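PDB 6RK0: uncharacterized protein from Azotobacter vinelandii, which binds FAD and heme b as a flavocytochrome and probably acts as a low-potential terminal oxidase associated with the iron-only nitrogenase. Local coordinates for residues V69-S74 with Q86-T91. Residues are numbered along the deposited sequence; the frame is centred on the assembly and turned at random.
Sequences VYWHGS and QDICLT. With HEM (protoporphyrin IX containing Fe), chain C.
The indole of Trp71 bridges two strands that cross nearly at right angles, reaching Leu90 CD1 and Ile88 CD1, while the next residue, His72, turns away to hold the heme iron. CD1 of Leu90 lies over one face of the six-membered ring, 4.0 Å from its centroid, a CH-pi contact in which a branched aliphatic tip suits a flat, electron-rich surface. Ile88 adds its long branch: CD1 stands 3.8 Å from Trp71 CZ2, approaching the ring obliquely. With CG anti to the backbone N (chi1 -175°), Leu90 extends toward strand 68-74, where the same CD1 also meets Val69 CG2 tip to tip at 4.0 Å. A wide indole suits this place, since it spans strands whose axes pass 10.8 Å apart at 95°. Replacing Trp71 by an alanine is likely to open a gap between the strands and leave Leu90 CD1 without the ring face it covers and Ile88 CD1 without its aromatic neighbour. Strand alternation puts His72 on the other side, where NE2 binds the heme iron at 2.0 Å and a water takes the sixth position; the backbone O of His72 accepts a hydrogen bond from FAD N3. The contact forms part of the core of an antiparallel sheet, consistent with the split barrel of the pyridoxamine 5'-phosphate oxidase family: strand 68-74 runs between strands 54-65 and 159-165, Phe80 of helix 78-82 meets the Trp71 ring, and Leu90 and Ile88 pack against strand 44-51.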
ATOM      1  N   VAL A  69       9.538 -13.767  -5.644  1.00  9.30           N
ATOM      2  CA  VAL A  69       9.694 -12.327  -5.559  1.00  9.37           C
ATOM      3  C   VAL A  69      10.861 -12.006  -4.657  1.00  9.41           C
ATOM      4  O   VAL A  69      11.227 -12.795  -3.769  1.00 11.15           O
ATOM      5  CB  VAL A  69       8.429 -11.589  -5.077  1.00  9.81           C
ATOM      6  CG1 VAL A  69       7.328 -11.696  -6.104  1.00 10.11           C
ATOM      7  CG2 VAL A  69       8.032 -12.031  -3.694  1.00 10.60           C
ATOM      8  N   TYR A  70      11.438 -10.833  -4.888  1.00  9.07           N
ATOM      9  CA  TYR A  70      12.666 -10.389  -4.261  1.00  9.04           C
ATOM     10  C   TYR A  70      12.480  -8.973  -3.732  1.00  8.92           C
ATOM     11  O   TYR A  70      11.743  -8.177  -4.320  1.00  8.80           O
ATOM     12  CB  TYR A  70      13.823 -10.327  -5.306  1.00  9.41           C
ATOM     13  CG  TYR A  70      14.175 -11.695  -5.866  1.00 10.22           C
ATOM     14  CD1 TYR A  70      13.379 -12.301  -6.840  1.00 10.97           C
ATOM     15  CD2 TYR A  70      15.288 -12.397  -5.388  1.00 11.19           C
ATOM     16  CE1 TYR A  70      13.691 -13.588  -7.331  1.00 11.76           C
ATOM     17  CE2 TYR A  70      15.594 -13.671  -5.884  1.00 12.13           C
ATOM     18  CZ  TYR A  70      14.782 -14.254  -6.835  1.00 12.22           C
ATOM     19  OH  TYR A  70      15.129 -15.497  -7.294  1.00 14.16           O
ATOM     20  N   TRP A  71      13.202  -8.647  -2.656  1.00  8.90           N
ATOM     21  CA  TRP A  71      13.259  -7.279  -2.154  1.00  8.96           C
ATOM     22  C   TRP A  71      14.640  -7.075  -1.530  1.00  8.97           C
ATOM     23  O   TRP A  71      15.384  -8.041  -1.290  1.00  9.50           O
ATOM     24  CB  TRP A  71      12.097  -6.948  -1.204  1.00  9.07           C
ATOM     25  CG  TRP A  71      12.025  -7.762   0.056  1.00  9.94           C
ATOM     26  CD1 TRP A  71      12.380  -7.375   1.316  1.00 11.34           C
ATOM     27  CD2 TRP A  71      11.474  -9.090   0.201  1.00 10.24           C
ATOM     28  NE1 TRP A  71      12.089  -8.380   2.215  1.00 12.38           N
ATOM     29  CE2 TRP A  71      11.525  -9.433   1.559  1.00 11.84           C
ATOM     30  CE3 TRP A  71      10.921 -10.013  -0.694  1.00 10.65           C
ATOM     31  CZ2 TRP A  71      11.060 -10.675   2.049  1.00 12.40           C
ATOM     32  CZ3 TRP A  71      10.491 -11.256  -0.220  1.00 11.43           C
ATOM     33  CH2 TRP A  71      10.556 -11.547   1.130  1.00 12.52           C
ATOM     34  N   HIS A  72      15.007  -5.815  -1.309  1.00  9.06           N
ATOM     35  CA  HIS A  72      16.356  -5.469  -0.893  1.00  9.27           C
ATOM     36  C   HIS A  72      16.329  -4.454   0.241  1.00  9.32           C
ATOM     37  O   HIS A  72      15.352  -3.731   0.439  1.00  9.91           O
ATOM     38  CB  HIS A  72      17.189  -4.905  -2.060  1.00  9.60           C
ATOM     39  CG  HIS A  72      17.014  -3.418  -2.259  1.00  9.32           C
ATOM     40  ND1 HIS A  72      15.819  -2.824  -2.630  1.00  9.80           N
ATOM     41  CD2 HIS A  72      17.879  -2.393  -2.077  1.00  9.03           C
ATOM     42  CE1 HIS A  72      15.971  -1.517  -2.640  1.00  9.43           C
ATOM     43  NE2 HIS A  72      17.209  -1.230  -2.321  1.00  9.21           N
ATOM     44  N   GLY A  73      17.456  -4.339   0.931  1.00  9.46           N
ATOM     45  CA  GLY A  73      17.633  -3.320   1.952  1.00  9.89           C
ATOM     46  C   GLY A  73      19.014  -3.460   2.539  1.00  9.95           C
ATOM     47  O   GLY A  73      19.942  -3.930   1.877  1.00 10.26           O
ATOM     48  N   SER A  74      19.210  -3.048   3.776  1.00 10.97           N
ATOM     49  CA  SER A  74      20.535  -3.128   4.386  1.00 11.84           C
ATOM     50  C   SER A  74      20.904  -4.543   4.800  1.00 12.63           C
ATOM     51  O   SER A  74      20.098  -5.254   5.407  1.00 12.76           O
ATOM     52  CB  SER A  74      20.580  -2.229   5.620  1.00 12.66           C
ATOM     53  OG  SER A  74      21.788  -2.403   6.338  1.00 13.75           O
ATOM     54  N   GLN A  86      10.977 -16.977  10.782  1.00 12.87           N
ATOM     55  CA  GLN A  86       9.521 -16.918  10.893  1.00 12.01           C
ATOM     56  C   GLN A  86       8.908 -16.875   9.505  1.00 10.96           C
ATOM     57  O   GLN A  86       9.488 -16.317   8.574  1.00 11.89           O
ATOM     58  CB  GLN A  86       9.063 -15.694  11.694  1.00 12.00           C
ATOM     59  CG  GLN A  86       9.361 -14.387  10.995  1.00 12.11           C
ATOM     60  CD  GLN A  86       8.910 -13.211  11.830  1.00 12.28           C
ATOM     61  OE1 GLN A  86       7.725 -12.812  11.782  1.00 13.30           O
ATOM     62  NE2 GLN A  86       9.796 -12.687  12.665  1.00 12.59           N
ATOM     63  N   ASP A  87       7.701 -17.413   9.399  1.00 10.67           N
ATOM     64  CA  ASP A  87       6.908 -17.255   8.199  1.00 10.96           C
ATOM     65  C   ASP A  87       6.323 -15.838   8.181  1.00 10.52           C
ATOM     66  O   ASP A  87       5.809 -15.351   9.191  1.00 11.26           O
ATOM     67  CB  ASP A  87       5.759 -18.266   8.150  1.00 11.83           C
ATOM     68  CG  ASP A  87       6.188 -19.690   7.835  1.00 12.89           C
ATOM     69  OD1 ASP A  87       7.410 -19.981   7.784  1.00 13.47           O
ATOM     70  OD2 ASP A  87       5.290 -20.549   7.653  1.00 14.76           O
ATOM     71  N   ILE A  88       6.416 -15.194   7.025  1.00 10.07           N
ATOM     72  CA  ILE A  88       5.945 -13.826   6.816  1.00 10.08           C
ATOM     73  C   ILE A  88       4.761 -13.795   5.863  1.00  9.80           C
ATOM     74  O   ILE A  88       4.383 -14.789   5.235  1.00 10.26           O
ATOM     75  CB  ILE A  88       7.084 -12.911   6.345  1.00 10.63           C
ATOM     76  CG1 ILE A  88       7.637 -13.373   4.991  1.00 11.59           C
ATOM     77  CG2 ILE A  88       8.149 -12.768   7.430  1.00 11.40           C
ATOM     78  CD1 ILE A  88       8.539 -12.373   4.300  1.00 13.90           C
ATOM     79  N   CYS A  89       4.192 -12.593   5.743  1.00  9.85           N
ATOM     80  CA  CYS A  89       3.174 -12.291   4.740  1.00  9.30           C
ATOM     81  C   CYS A  89       3.701 -11.126   3.921  1.00  9.02           C
ATOM     82  O   CYS A  89       4.040 -10.090   4.478  1.00 10.43           O
ATOM     83  CB  CYS A  89       1.876 -11.888   5.421  1.00  9.59           C
ATOM     84  SG  CYS A  89       0.519 -11.398   4.301  1.00  9.76           S
ATOM     85  N   LEU A  90       3.701 -11.266   2.603  1.00  8.55           N
ATOM     86  CA  LEU A  90       4.036 -10.170   1.686  1.00  8.50           C
ATOM     87  C   LEU A  90       2.751  -9.858   0.917  1.00  8.12           C
ATOM     88  O   LEU A  90       2.226 -10.716   0.189  1.00  8.59           O
ATOM     89  CB  LEU A  90       5.201 -10.573   0.787  1.00  9.20           C
ATOM     90  CG  LEU A  90       5.743  -9.478  -0.131  1.00  9.86           C
ATOM     91  CD1 LEU A  90       7.196  -9.770  -0.495  1.00 11.25           C
ATOM     92  CD2 LEU A  90       4.886  -9.337  -1.399  1.00 10.47           C
ATOM     93  N   THR A  91       2.215  -8.654   1.116  1.00  7.94           N
ATOM     94  CA  THR A  91       0.974  -8.232   0.490  1.00  8.16           C
ATOM     95  C   THR A  91       1.263  -7.206  -0.584  1.00  7.80           C
ATOM     96  O   THR A  91       2.033  -6.256  -0.371  1.00  8.29           O
ATOM     97  CB  THR A  91       0.015  -7.664   1.554  1.00  8.45           C
ATOM     98  OG1 THR A  91      -0.347  -8.752   2.406  1.00  9.02           O
ATOM     99  CG2 THR A  91      -1.220  -7.026   0.924  1.00  9.36           C
TER
HETATM  100  CHA HEM C 301      17.639   1.158   0.919  0.78  9.20           C
HETATM  101  CHB HEM C 301      15.033   2.083  -2.993  0.78  9.12           C
HETATM  102  CHC HEM C 301      18.387  -0.088  -5.694  0.78  9.69           C
HETATM  103  CHD HEM C 301      21.121  -0.740  -1.823  0.78  9.54           C
HETATM  104  C1A HEM C 301      16.662   1.604   0.070  0.78  8.82           C
HETATM  105  C2A HEM C 301      15.478   2.326   0.520  0.78  9.23           C
HETATM  106  C3A HEM C 301      14.730   2.587  -0.568  0.78  9.15           C
HETATM  107  C4A HEM C 301      15.466   2.025  -1.690  0.78  9.04           C
HETATM  108  CMA HEM C 301      13.425   3.325  -0.690  0.78 10.07           C
HETATM  109  CAA HEM C 301      15.168   2.748   1.964  0.78  9.65           C
HETATM  110  CBA HEM C 301      15.929   4.028   2.405  0.78 10.35           C
HETATM  111  CGA HEM C 301      15.207   4.595   3.599  0.78 10.21           C
HETATM  112  O1A HEM C 301      14.476   5.644   3.494  0.78 10.64           O
HETATM  113  O2A HEM C 301      15.310   3.975   4.709  0.78 10.71           O
HETATM  114  C1B HEM C 301      15.714   1.603  -4.081  0.78  9.15           C
HETATM  115  C2B HEM C 301      15.224   1.613  -5.439  0.78  9.90           C
HETATM  116  C3B HEM C 301      16.161   0.996  -6.173  0.78 10.35           C
HETATM  117  C4B HEM C 301      17.248   0.602  -5.298  0.78  9.56           C
HETATM  118  CMB HEM C 301      13.882   2.217  -5.836  0.78 11.22           C
HETATM  119  CAB HEM C 301      16.223   0.713  -7.655  0.78 14.49           C
HETATM  120  CBB HEM C 301      15.423   1.233  -8.579  0.78 23.94           C
HETATM  121  C1C HEM C 301      19.416  -0.456  -4.878  0.78  9.30           C
HETATM  122  C2C HEM C 301      20.603  -1.123  -5.320  0.78  9.97           C
HETATM  123  C3C HEM C 301      21.397  -1.265  -4.254  0.78 10.06           C
HETATM  124  C4C HEM C 301      20.693  -0.711  -3.126  0.78  9.32           C
HETATM  125  CMC HEM C 301      20.823  -1.600  -6.748  0.78 11.14           C
HETATM  126  CAC HEM C 301      22.773  -1.868  -4.172  0.78 11.19           C
HETATM  127  CBC HEM C 301      23.656  -1.704  -5.185  0.78 13.10           C
HETATM  128  C1D HEM C 301      20.391  -0.319  -0.717  0.78  9.33           C
HETATM  129  C2D HEM C 301      20.838  -0.404   0.642  0.78  9.92           C
HETATM  130  C3D HEM C 301      19.876   0.115   1.407  0.78  9.87           C
HETATM  131  C4D HEM C 301      18.803   0.534   0.522  0.78  9.35           C
HETATM  132  CMD HEM C 301      22.170  -0.987   1.109  0.78 10.90           C
HETATM  133  CAD HEM C 301      19.888   0.330   2.915  0.78 10.75           C
HETATM  134  CBD HEM C 301      20.401   1.744   3.247  0.78 12.07           C
HETATM  135  CGD HEM C 301      20.631   1.899   4.739  0.78 13.77           C
HETATM  136  O1D HEM C 301      19.677   2.205   5.481  0.78 18.15           O
HETATM  137  O2D HEM C 301      21.778   1.693   5.200  0.78 13.35           O
HETATM  138  NA  HEM C 301      16.643   1.434  -1.285  0.78  8.64           N
HETATM  139  NB  HEM C 301      16.944   1.000  -4.003  0.78  8.92           N
HETATM  140  NC  HEM C 301      19.493  -0.211  -3.542  0.78  9.19           N
HETATM  141  ND  HEM C 301      19.153   0.258  -0.783  0.78  9.27           N
HETATM  142 FE   HEM C 301      18.072   0.578  -2.399  0.78  8.93          FE
HETATM  143  O   HOH W   1      18.968   2.480  -2.615  1.00  9.66           O